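Local coordinates for protein beta-galacturonidase (Eisenbergiella tayi, PDB 6NCW) that hydrolyses beta-galacturonides as a family 2 glycoside hydrolase and may also act on beta-glucuronides, at residues L16-H24 with I35-Y46; M1-K9 with E317-E325. All blocks are in the same frame, centred on the assembly; numbering follows the deposited sequence.

Interaction 1: residues L16-H24 with I35-Y46; sequences LSSALWNFH and IQAPVPGCWENY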
loop_
_atom_site.group_PDB
_atom_site.type_symbol
_atom_site.label_atom_id
_atom_site.label_comp_id
_atom_site.label_asym_id
_atom_site.label_seq_id
_atom_site.Cartn_x
_atom_site.Cartn_y
_atom_site.Cartn_z
ATOM N N LEU A 16 -23.137 27.146 20.414
ATOM C CA LEU A 16 -23.383 25.888 21.104
ATOM C C LEU A 16 -22.570 24.720 20.546
ATOM O O LEU A 16 -22.467 23.670 21.207
ATOM C CB LEU A 16 -24.869 25.556 21.038
ATOM C CG LEU A 16 -25.724 26.567 21.823
ATOM C CD1 LEU A 16 -27.120 26.018 21.985
ATOM C CD2 LEU A 16 -25.089 26.846 23.172
ATOM N N SER A 17 -22.032 24.851 19.338
ATOM C CA SER A 17 -21.156 23.833 18.773
ATOM C C SER A 17 -19.724 24.100 19.233
ATOM O O SER A 17 -19.495 24.888 20.157
ATOM C CB SER A 17 -21.264 23.815 17.253
ATOM O OG SER A 17 -21.189 25.128 16.741
ATOM N N SER A 18 -18.748 23.497 18.549
ATOM C CA SER A 18 -17.366 23.452 19.021
ATOM C C SER A 18 -17.323 22.947 20.464
ATOM O O SER A 18 -16.689 23.532 21.332
ATOM C CB SER A 18 -16.678 24.815 18.894
ATOM O OG SER A 18 -16.576 25.241 17.540
ATOM N N ALA A 19 -17.989 21.825 20.705
ATOM C CA ALA A 19 -18.203 21.325 22.056
ATOM C C ALA A 19 -18.596 19.862 21.964
ATOM O O ALA A 19 -18.953 19.363 20.896
ATOM C CB ALA A 19 -19.291 22.132 22.794
ATOM N N LEU A 20 -18.542 19.178 23.103
ATOM C CA LEU A 20 -19.073 17.830 23.207
ATOM C C LEU A 20 -20.541 17.901 23.629
ATOM O O LEU A 20 -20.883 18.613 24.578
ATOM C CB LEU A 20 -18.252 17.006 24.208
ATOM C CG LEU A 20 -16.735 16.930 23.987
ATOM C CD1 LEU A 20 -16.097 15.936 24.935
ATOM C CD2 LEU A 20 -16.413 16.554 22.538
ATOM N N TRP A 21 -21.404 17.186 22.903
ATOM C CA TRP A 21 -22.784 16.951 23.296
ATOM C C TRP A 21 -22.951 15.483 23.658
ATOM O O TRP A 21 -22.115 14.642 23.322
ATOM C CB TRP A 21 -23.781 17.279 22.178
ATOM C CG TRP A 21 -23.830 18.687 21.656
ATOM C CD1 TRP A 21 -22.815 19.612 21.619
ATOM C CD2 TRP A 21 -24.977 19.323 21.082
ATOM N NE1 TRP A 21 -23.272 20.792 21.048
ATOM C CE2 TRP A 21 -24.596 20.633 20.715
ATOM C CE3 TRP A 21 -26.298 18.905 20.837
ATOM C CZ2 TRP A 21 -25.477 21.519 20.114
ATOM C CZ3 TRP A 21 -27.171 19.788 20.238
ATOM C CH2 TRP A 21 -26.756 21.080 19.877
ATOM N N ASN A 22 -24.055 15.169 24.326
ATOM C CA ASN A 22 -24.369 13.776 24.608
ATOM C C ASN A 22 -25.045 13.164 23.397
ATOM O O ASN A 22 -25.944 13.773 22.812
ATOM C CB ASN A 22 -25.276 13.653 25.830
ATOM C CG ASN A 22 -24.524 13.847 27.119
ATOM O OD1 ASN A 22 -23.346 13.510 27.221
ATOM N ND2 ASN A 22 -25.198 14.386 28.110
ATOM N N PHE A 23 -24.621 11.942 23.045
ATOM C CA PHE A 23 -25.017 11.267 21.822
ATOM C C PHE A 23 -25.405 9.825 22.106
ATOM O O PHE A 23 -24.710 9.117 22.837
ATOM C CB PHE A 23 -23.869 11.295 20.788
ATOM C CG PHE A 23 -24.132 10.471 19.538
ATOM C CD1 PHE A 23 -23.619 9.183 19.409
ATOM C CD2 PHE A 23 -24.860 11.002 18.484
ATOM C CE1 PHE A 23 -23.844 8.430 18.247
ATOM C CE2 PHE A 23 -25.094 10.258 17.326
ATOM C CZ PHE A 23 -24.580 8.972 17.203
ATOM N N HIS A 24 -26.507 9.389 21.500
ATOM C CA HIS A 24 -26.853 7.978 21.471
ATOM C C HIS A 24 -27.771 7.728 20.276
ATOM O O HIS A 24 -28.549 8.605 19.891
ATOM C CB HIS A 24 -27.495 7.520 22.796
ATOM C CG HIS A 24 -28.783 8.197 23.129
ATOM N ND1 HIS A 24 -30.001 7.746 22.667
ATOM C CD2 HIS A 24 -29.047 9.277 23.902
ATOM C CE1 HIS A 24 -30.960 8.524 23.135
ATOM N NE2 HIS A 24 -30.407 9.463 23.882
ATOM N N ILE A 35 -22.552 8.468 24.700
ATOM C CA ILE A 35 -21.151 8.832 24.537
ATOM C C ILE A 35 -21.067 10.345 24.345
ATOM O O ILE A 35 -22.049 11.007 24.013
ATOM C CB ILE A 35 -20.475 8.068 23.370
ATOM C CG1 ILE A 35 -21.018 8.510 22.025
ATOM C CG2 ILE A 35 -20.738 6.566 23.498
ATOM C CD1 ILE A 35 -19.952 8.946 21.043
ATOM N N GLN A 36 -19.880 10.898 24.580
ATOM C CA GLN A 36 -19.658 12.327 24.373
ATOM C C GLN A 36 -19.095 12.522 22.971
ATOM O O GLN A 36 -17.985 12.078 22.666
ATOM C CB GLN A 36 -18.730 12.888 25.445
ATOM C CG GLN A 36 -19.362 12.843 26.846
ATOM C CD GLN A 36 -18.372 13.200 27.927
ATOM O OE1 GLN A 36 -17.477 12.413 28.236
ATOM N NE2 GLN A 36 -18.500 14.409 28.483
ATOM N N ALA A 37 -19.865 13.178 22.124
ATOM C CA ALA A 37 -19.561 13.284 20.718
ATOM C C ALA A 37 -19.261 14.730 20.344
ATOM O O ALA A 37 -19.815 15.657 20.945
ATOM C CB ALA A 37 -20.732 12.770 19.876
ATOM N N PRO A 38 -18.382 14.961 19.367
ATOM C CA PRO A 38 -18.116 16.337 18.925
ATOM C C PRO A 38 -19.230 16.913 18.057
ATOM O O PRO A 38 -19.824 16.229 17.220
ATOM C CB PRO A 38 -16.818 16.199 18.123
ATOM C CG PRO A 38 -16.851 14.783 17.611
ATOM C CD PRO A 38 -17.484 13.980 18.724
ATOM N N VAL A 39 -19.492 18.203 18.249
ATOM C CA VAL A 39 -20.363 18.972 17.372
ATOM C C VAL A 39 -19.571 20.208 16.974
ATOM O O VAL A 39 -19.087 20.937 17.843
ATOM C CB VAL A 39 -21.688 19.369 18.049
ATOM C CG1 VAL A 39 -22.495 20.307 17.155
ATOM C CG2 VAL A 39 -22.526 18.122 18.389
ATOM N N PRO A 40 -19.361 20.482 15.668
ATOM C CA PRO A 40 -19.779 19.680 14.506
ATOM C C PRO A 40 -19.117 18.304 14.450
ATOM O O PRO A 40 -18.045 18.118 15.038
ATOM C CB PRO A 40 -19.327 20.522 13.303
ATOM C CG PRO A 40 -18.188 21.326 13.831
ATOM C CD PRO A 40 -18.552 21.645 15.264
ATOM N N GLY A 41 -19.763 17.369 13.766
ATOM C CA GLY A 41 -19.231 16.012 13.623
ATOM C C GLY A 41 -20.205 15.149 12.842
ATOM O O GLY A 41 -21.386 15.484 12.687
ATOM N N CYS A 42 -19.690 14.029 12.349
ATOM C CA CYS A 42 -20.517 13.011 11.711
ATOM C C CYS A 42 -20.350 11.720 12.483
ATOM O O CYS A 42 -19.221 11.340 12.805
ATOM C CB CYS A 42 -20.119 12.794 10.246
ATOM S SG CYS A 42 -20.409 14.246 9.246
ATOM N N TRP A 43 -21.461 11.035 12.767
ATOM C CA TRP A 43 -21.295 9.868 13.622
ATOM C C TRP A 43 -20.645 8.698 12.899
ATOM O O TRP A 43 -20.219 7.751 13.562
ATOM C CB TRP A 43 -22.626 9.439 14.239
ATOM C CG TRP A 43 -23.643 8.900 13.300
ATOM C CD1 TRP A 43 -23.511 7.826 12.443
ATOM C CD2 TRP A 43 -24.971 9.386 13.134
ATOM N NE1 TRP A 43 -24.686 7.627 11.759
ATOM C CE2 TRP A 43 -25.600 8.569 12.161
ATOM C CE3 TRP A 43 -25.695 10.452 13.703
ATOM C CZ2 TRP A 43 -26.927 8.779 11.744
ATOM C CZ3 TRP A 43 -27.012 10.659 13.291
ATOM C CH2 TRP A 43 -27.612 9.823 12.315
ATOM N N GLU A 44 -20.525 8.747 11.569
ATOM C CA GLU A 44 -19.773 7.705 10.874
ATOM C C GLU A 44 -18.295 7.739 11.237
ATOM O O GLU A 44 -17.583 6.765 10.994
ATOM C CB GLU A 44 -19.943 7.827 9.357
ATOM C CG GLU A 44 -21.302 7.345 8.863
ATOM C CD GLU A 44 -22.355 8.449 8.850
ATOM O OE1 GLU A 44 -22.153 9.510 9.503
ATOM O OE2 GLU A 44 -23.389 8.262 8.169
ATOM N N ASN A 45 -17.834 8.822 11.833
ATOM C CA ASN A 45 -16.481 8.930 12.342
ATOM C C ASN A 45 -16.360 8.520 13.804
ATOM O O ASN A 45 -15.235 8.479 14.317
ATOM C CB ASN A 45 -16.001 10.371 12.149
ATOM C CG ASN A 45 -16.126 10.809 10.703
ATOM O OD1 ASN A 45 -16.662 11.873 10.410
ATOM N ND2 ASN A 45 -15.667 9.941 9.778
ATOM N N TYR A 46 -17.496 8.224 14.496
ATOM C CA TYR A 46 -17.274 7.731 15.858
ATOM C C TYR A 46 -17.138 6.215 15.822
ATOM O O TYR A 46 -17.869 5.550 15.081
ATOM C CB TYR A 46 -18.422 8.102 16.810
ATOM C CG TYR A 46 -19.018 9.480 16.658
ATOM C CD1 TYR A 46 -20.324 9.716 17.072
ATOM C CD2 TYR A 46 -18.285 10.558 16.134
ATOM C CE1 TYR A 46 -20.901 10.961 16.950
ATOM C CE2 TYR A 46 -18.864 11.834 16.010
ATOM C CZ TYR A 46 -20.175 12.017 16.429
ATOM O OH TYR A 46 -20.794 13.244 16.329
#
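Trp21 and Phe23 pack on Val39, Ala37, Trp43 and Tyr46 where two antiparallel strands, 19-26 and 35-39, pair as a beta hairpin in the N-terminal beta-sandwich (jelly-roll) domain of this family 2 enzyme, 35-39 being the outermost strand of its sheet within this chain. Hydrogen-bonded pairs are Ala19-Val39, Trp21-Ala37 and Phe23-Ile35, each closed by two backbone bonds. The ladder ends at Val39 in a G1 beta bulge, where Ser18, with positive phi, and Ala19 both face that one residue; a cis peptide bond to Pro40 follows.

Ala19, Trp21, Phe23, Ile35, Ala37 and Val39 share one face. Val39 sets its CG2 over the pyrrole part of the Trp21 indole, a CH-pi contact 3.6 Å from CG2 to the five-membered ring centroid. Its other methyl, CG1, lies anti to the backbone N (chi1 173°) and reaches Ser17, 3.7 Å from CG1 to Ser17 CB. The indole is held from turning by Trp21 NE1, which gives a hydrogen bond to Leu16 O (3.0 Å), meeting that oxygen from above the carbonyl plane.

Phe23 leads into an aromatic cluster. Tyr46 points its CD1-CE1 edge at the Phe23 face in a T-shaped pair, ring planes at 89°. Trp43 CB lies 3.6 Å from Phe23 CZ, and its five-membered ring meets the Phe23 ring obliquely, planes at 39°. Ile35 CG1 touches the Phe23 edge at CD1 (3.7 Å), while Ala37 CB packs on Phe23 CB. Tyr46 OH is hydrogen-bonded to Tyr58 OH and Trp43 NE1 to Tyr52 O.

On the other face, Leu20, Gln36 and Pro38 pack on the second subunit, where Gln36 NE2 bonds to Glu325 O. Strand 55-63 flanks strand 19-26 on the side away from 35-39, and Leu112 and Val114 of strand 109-117 pack against Trp21.

Interaction 2: residues M1-K9 with E317-E325; sequences MIRTFETHK and ELFLDLCDE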
loop_
_atom_site.group_PDB
_atom_site.type_symbol
_atom_site.label_atom_id
_atom_site.label_comp_id
_atom_site.label_asym_id
_atom_site.label_seq_id
_atom_site.Cartn_x
_atom_site.Cartn_y
_atom_site.Cartn_z
ATOM N N MET A 1 -15.995 28.177 15.906
ATOM C CA MET A 1 -15.895 29.013 14.720
ATOM C C MET A 1 -17.007 28.750 13.696
ATOM O O MET A 1 -17.178 27.616 13.252
ATOM C CB MET A 1 -14.546 28.784 14.077
ATOM C CG MET A 1 -14.235 29.755 13.021
ATOM S SD MET A 1 -12.682 29.338 12.230
ATOM C CE MET A 1 -12.466 30.921 11.424
ATOM N N ILE A 2 -17.738 29.801 13.320
ATOM C CA ILE A 2 -18.854 29.700 12.388
ATOM C C ILE A 2 -18.560 30.419 11.075
ATOM O O ILE A 2 -18.885 29.913 9.998
ATOM C CB ILE A 2 -20.153 30.246 13.027
ATOM C CG1 ILE A 2 -20.515 29.484 14.308
ATOM C CG2 ILE A 2 -21.294 30.172 12.038
ATOM C CD1 ILE A 2 -20.990 28.057 14.057
ATOM N N ARG A 3 -17.989 31.618 11.151
ATOM C CA ARG A 3 -17.553 32.403 10.006
ATOM C C ARG A 3 -16.137 32.880 10.291
ATOM O O ARG A 3 -15.638 32.731 11.410
ATOM C CB ARG A 3 -18.478 33.605 9.761
ATOM C CG ARG A 3 -19.964 33.277 9.740
ATOM C CD ARG A 3 -20.332 32.498 8.484
ATOM N NE ARG A 3 -20.049 33.254 7.262
ATOM C CZ ARG A 3 -20.915 34.073 6.682
ATOM N NH1 ARG A 3 -22.118 34.245 7.232
ATOM N NH2 ARG A 3 -20.582 34.728 5.567
ATOM N N THR A 4 -15.479 33.459 9.282
ATOM C CA THR A 4 -14.148 34.024 9.495
ATOM C C THR A 4 -14.190 35.440 10.063
ATOM O O THR A 4 -13.135 36.045 10.255
ATOM C CB THR A 4 -13.339 34.030 8.190
ATOM O OG1 THR A 4 -14.041 34.785 7.198
ATOM C CG2 THR A 4 -13.114 32.608 7.664
ATOM N N PHE A 5 -15.373 35.977 10.340
ATOM C CA PHE A 5 -15.521 37.304 10.911
ATOM C C PHE A 5 -16.720 37.260 11.852
ATOM O O PHE A 5 -17.503 36.306 11.829
ATOM C CB PHE A 5 -15.705 38.344 9.801
ATOM C CG PHE A 5 -16.933 38.101 8.971
ATOM C CD1 PHE A 5 -18.115 38.774 9.247
ATOM C CD2 PHE A 5 -16.918 37.165 7.947
ATOM C CE1 PHE A 5 -19.259 38.528 8.506
ATOM C CE2 PHE A 5 -18.055 36.916 7.193
ATOM C CZ PHE A 5 -19.228 37.601 7.474
ATOM N N GLU A 6 -16.866 38.279 12.705
ATOM C CA GLU A 6 -18.013 38.323 13.610
ATOM C C GLU A 6 -19.211 38.934 12.895
ATOM O O GLU A 6 -19.123 40.024 12.319
ATOM C CB GLU A 6 -17.696 39.106 14.886
ATOM C CG GLU A 6 -16.662 38.423 15.796
ATOM C CD GLU A 6 -17.094 37.036 16.310
ATOM O OE1 GLU A 6 -17.992 36.949 17.180
ATOM O OE2 GLU A 6 -16.518 36.020 15.848
ATOM N N THR A 7 -20.324 38.216 12.911
ATOM C CA THR A 7 -21.535 38.682 12.259
ATOM C C THR A 7 -22.434 39.494 13.184
ATOM O O THR A 7 -23.510 39.914 12.749
ATOM C CB THR A 7 -22.325 37.495 11.707
ATOM O OG1 THR A 7 -22.614 36.588 12.774
ATOM C CG2 THR A 7 -21.515 36.780 10.632
ATOM N N HIS A 8 -22.036 39.695 14.440
ATOM C CA HIS A 8 -22.838 40.447 15.407
ATOM C C HIS A 8 -21.925 41.068 16.448
ATOM O O HIS A 8 -21.071 40.381 17.005
ATOM C CB HIS A 8 -23.859 39.558 16.121
ATOM C CG HIS A 8 -24.924 39.018 15.228
ATOM N ND1 HIS A 8 -25.897 39.815 14.665
ATOM C CD2 HIS A 8 -25.167 37.757 14.791
ATOM C CE1 HIS A 8 -26.697 39.066 13.920
ATOM N NE2 HIS A 8 -26.279 37.814 13.985
ATOM N N LYS A 9 -22.109 42.361 16.706
ATOM C CA LYS A 9 -21.573 42.996 17.904
ATOM C C LYS A 9 -22.659 43.378 18.898
ATOM O O LYS A 9 -22.429 43.289 20.103
ATOM C CB LYS A 9 -20.756 44.251 17.556
ATOM C CG LYS A 9 -19.455 44.020 16.749
ATOM C CD LYS A 9 -18.748 42.675 17.094
ATOM C CE LYS A 9 -17.241 42.682 16.744
ATOM N NZ LYS A 9 -16.951 43.544 15.554
ATOM N N GLU A 317 -20.599 27.937 4.932
ATOM C CA GLU A 317 -20.266 29.348 4.738
ATOM C C GLU A 317 -18.854 29.670 5.199
ATOM O O GLU A 317 -18.257 30.649 4.738
ATOM C CB GLU A 317 -21.265 30.217 5.494
ATOM C CG GLU A 317 -22.687 29.962 5.039
ATOM C CD GLU A 317 -23.713 30.561 5.965
ATOM O OE1 GLU A 317 -23.696 30.233 7.165
ATOM O OE2 GLU A 317 -24.539 31.358 5.486
ATOM N N LEU A 318 -18.315 28.895 6.131
ATOM C CA LEU A 318 -16.920 29.087 6.501
ATOM C C LEU A 318 -15.997 28.821 5.306
ATOM O O LEU A 318 -14.997 29.520 5.112
ATOM C CB LEU A 318 -16.587 28.174 7.684
ATOM C CG LEU A 318 -15.190 28.239 8.307
ATOM C CD1 LEU A 318 -14.972 29.576 9.015
ATOM C CD2 LEU A 318 -15.015 27.081 9.282
ATOM N N PHE A 319 -16.322 27.816 4.490
ATOM C CA PHE A 319 -15.505 27.527 3.310
ATOM C C PHE A 319 -15.650 28.640 2.279
ATOM O O PHE A 319 -14.656 29.112 1.716
ATOM C CB PHE A 319 -15.904 26.170 2.703
ATOM C CG PHE A 319 -14.998 25.712 1.576
ATOM C CD1 PHE A 319 -13.742 25.171 1.849
ATOM C CD2 PHE A 319 -15.401 25.821 0.259
ATOM C CE1 PHE A 319 -12.897 24.742 0.816
ATOM C CE2 PHE A 319 -14.564 25.409 -0.782
ATOM C CZ PHE A 319 -13.312 24.867 -0.498
ATOM N N LEU A 320 -16.893 29.074 2.032
ATOM C CA LEU A 320 -17.139 30.191 1.121
ATOM C C LEU A 320 -16.419 31.451 1.586
ATOM O O LEU A 320 -15.845 32.172 0.766
ATOM C CB LEU A 320 -18.645 30.441 0.991
ATOM C CG LEU A 320 -19.469 29.260 0.447
ATOM C CD1 LEU A 320 -20.962 29.530 0.533
ATOM C CD2 LEU A 320 -19.084 28.955 -0.998
ATOM N N ASP A 321 -16.430 31.730 2.897
ATOM C CA ASP A 321 -15.641 32.843 3.438
ATOM C C ASP A 321 -14.183 32.729 3.013
ATOM O O ASP A 321 -13.561 33.716 2.609
ATOM C CB ASP A 321 -15.695 32.892 4.975
ATOM C CG ASP A 321 -17.024 33.416 5.535
ATOM O OD1 ASP A 321 -17.249 33.203 6.753
ATOM O OD2 ASP A 321 -17.841 34.011 4.784
ATOM N N LEU A 322 -13.605 31.535 3.147
ATOM C CA LEU A 322 -12.194 31.376 2.800
ATOM C C LEU A 322 -11.959 31.535 1.302
ATOM O O LEU A 322 -10.870 31.961 0.890
ATOM C CB LEU A 322 -11.680 30.024 3.288
ATOM C CG LEU A 322 -11.543 29.882 4.809
ATOM C CD1 LEU A 322 -11.540 28.395 5.228
ATOM C CD2 LEU A 322 -10.286 30.585 5.315
ATOM N N CYS A 323 -12.954 31.204 0.473
ATOM C CA CYS A 323 -12.820 31.457 -0.960
ATOM C C CYS A 323 -12.913 32.955 -1.258
ATOM O O CYS A 323 -12.147 33.467 -2.083
ATOM C CB CYS A 323 -13.889 30.687 -1.746
ATOM S SG CYS A 323 -13.749 28.844 -1.713
ATOM N N ASP A 324 -13.858 33.660 -0.606
ATOM C CA ASP A 324 -13.942 35.123 -0.689
ATOM C C ASP A 324 -12.601 35.779 -0.390
ATOM O O ASP A 324 -12.119 36.613 -1.166
ATOM C CB ASP A 324 -14.990 35.657 0.294
ATOM C CG ASP A 324 -16.394 35.239 -0.055
ATOM O OD1 ASP A 324 -16.642 34.863 -1.224
ATOM O OD2 ASP A 324 -17.256 35.275 0.855
ATOM N N GLU A 325 -11.989 35.421 0.753
ATOM C CA GLU A 325 -10.724 36.018 1.180
ATOM C C GLU A 325 -9.556 35.687 0.261
ATOM O O GLU A 325 -8.582 36.444 0.240
ATOM C CB GLU A 325 -10.372 35.569 2.602
ATOM C CG GLU A 325 -11.315 36.135 3.637
ATOM C CD GLU A 325 -11.073 35.607 5.036
ATOM O OE1 GLU A 325 -12.051 35.531 5.805
ATOM O OE2 GLU A 325 -9.914 35.291 5.381
#
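Arg3 grips Asp321 side-on: NE bonds to OD1 (2.8 Å) and NH2 to OD2 (2.9 Å), a two-pronged salt bridge with guanidinium and carboxylate nearly coplanar, 20° apart. The backbone N of Thr4 bonds to the same Asp321 OD1 at 3.1 Å, arriving from the opposite face of the carboxylate to NE, so this oxygen accepts two donors. One helical turn further along, Thr4 OG1 donates a short bond to Glu325 OE1, 2.5 Å long.

Bends at chi2 and chi3 (-71° and -61°) fold the Arg3 chain back toward the carboxylate. Phe5 CZ lies over one face of its guanidinium and Glu317 CB over the other, both toward the rim. Beside these polar bonds Leu318 CD1 meets Met1 CE at 3.7 Å and Thr4 CG2 at 3.8 Å.

Two of the acids have further partners: Glu325 OE1 also takes a salt bridge from Arg250 NH1, and Glu317 OE1 one from Lys73 NZ. Residues 1-5 of the N-terminal loop thus pack on an outer helix of the TIM barrel, 317-326, with strand 245-251 against Thr4 and Phe5, helix 290-302 beside Met1 and Leu322, and helix 349-364 beside Glu317.

How the interactions relate
From Met1 the chain first packs on helix 317-326 of the TIM barrel with its first five residues, in interaction 2, then leaves it, passes through strand 12-15 and enters the hairpin of interaction 1. That hairpin closes a short loop, with ten residues between its segments, nested inside the loop of 307 residues that interaction 2 closes. One contact builds the edge of the N-terminal sheet; the other ties the chain's start to the catalytic barrel. Their centres lie about 22 Å apart, yet they meet where Ser18 packs against Met1. Both also reach the second subunit, the hairpin of one copy meeting helix 317-326 of the other, in both directions.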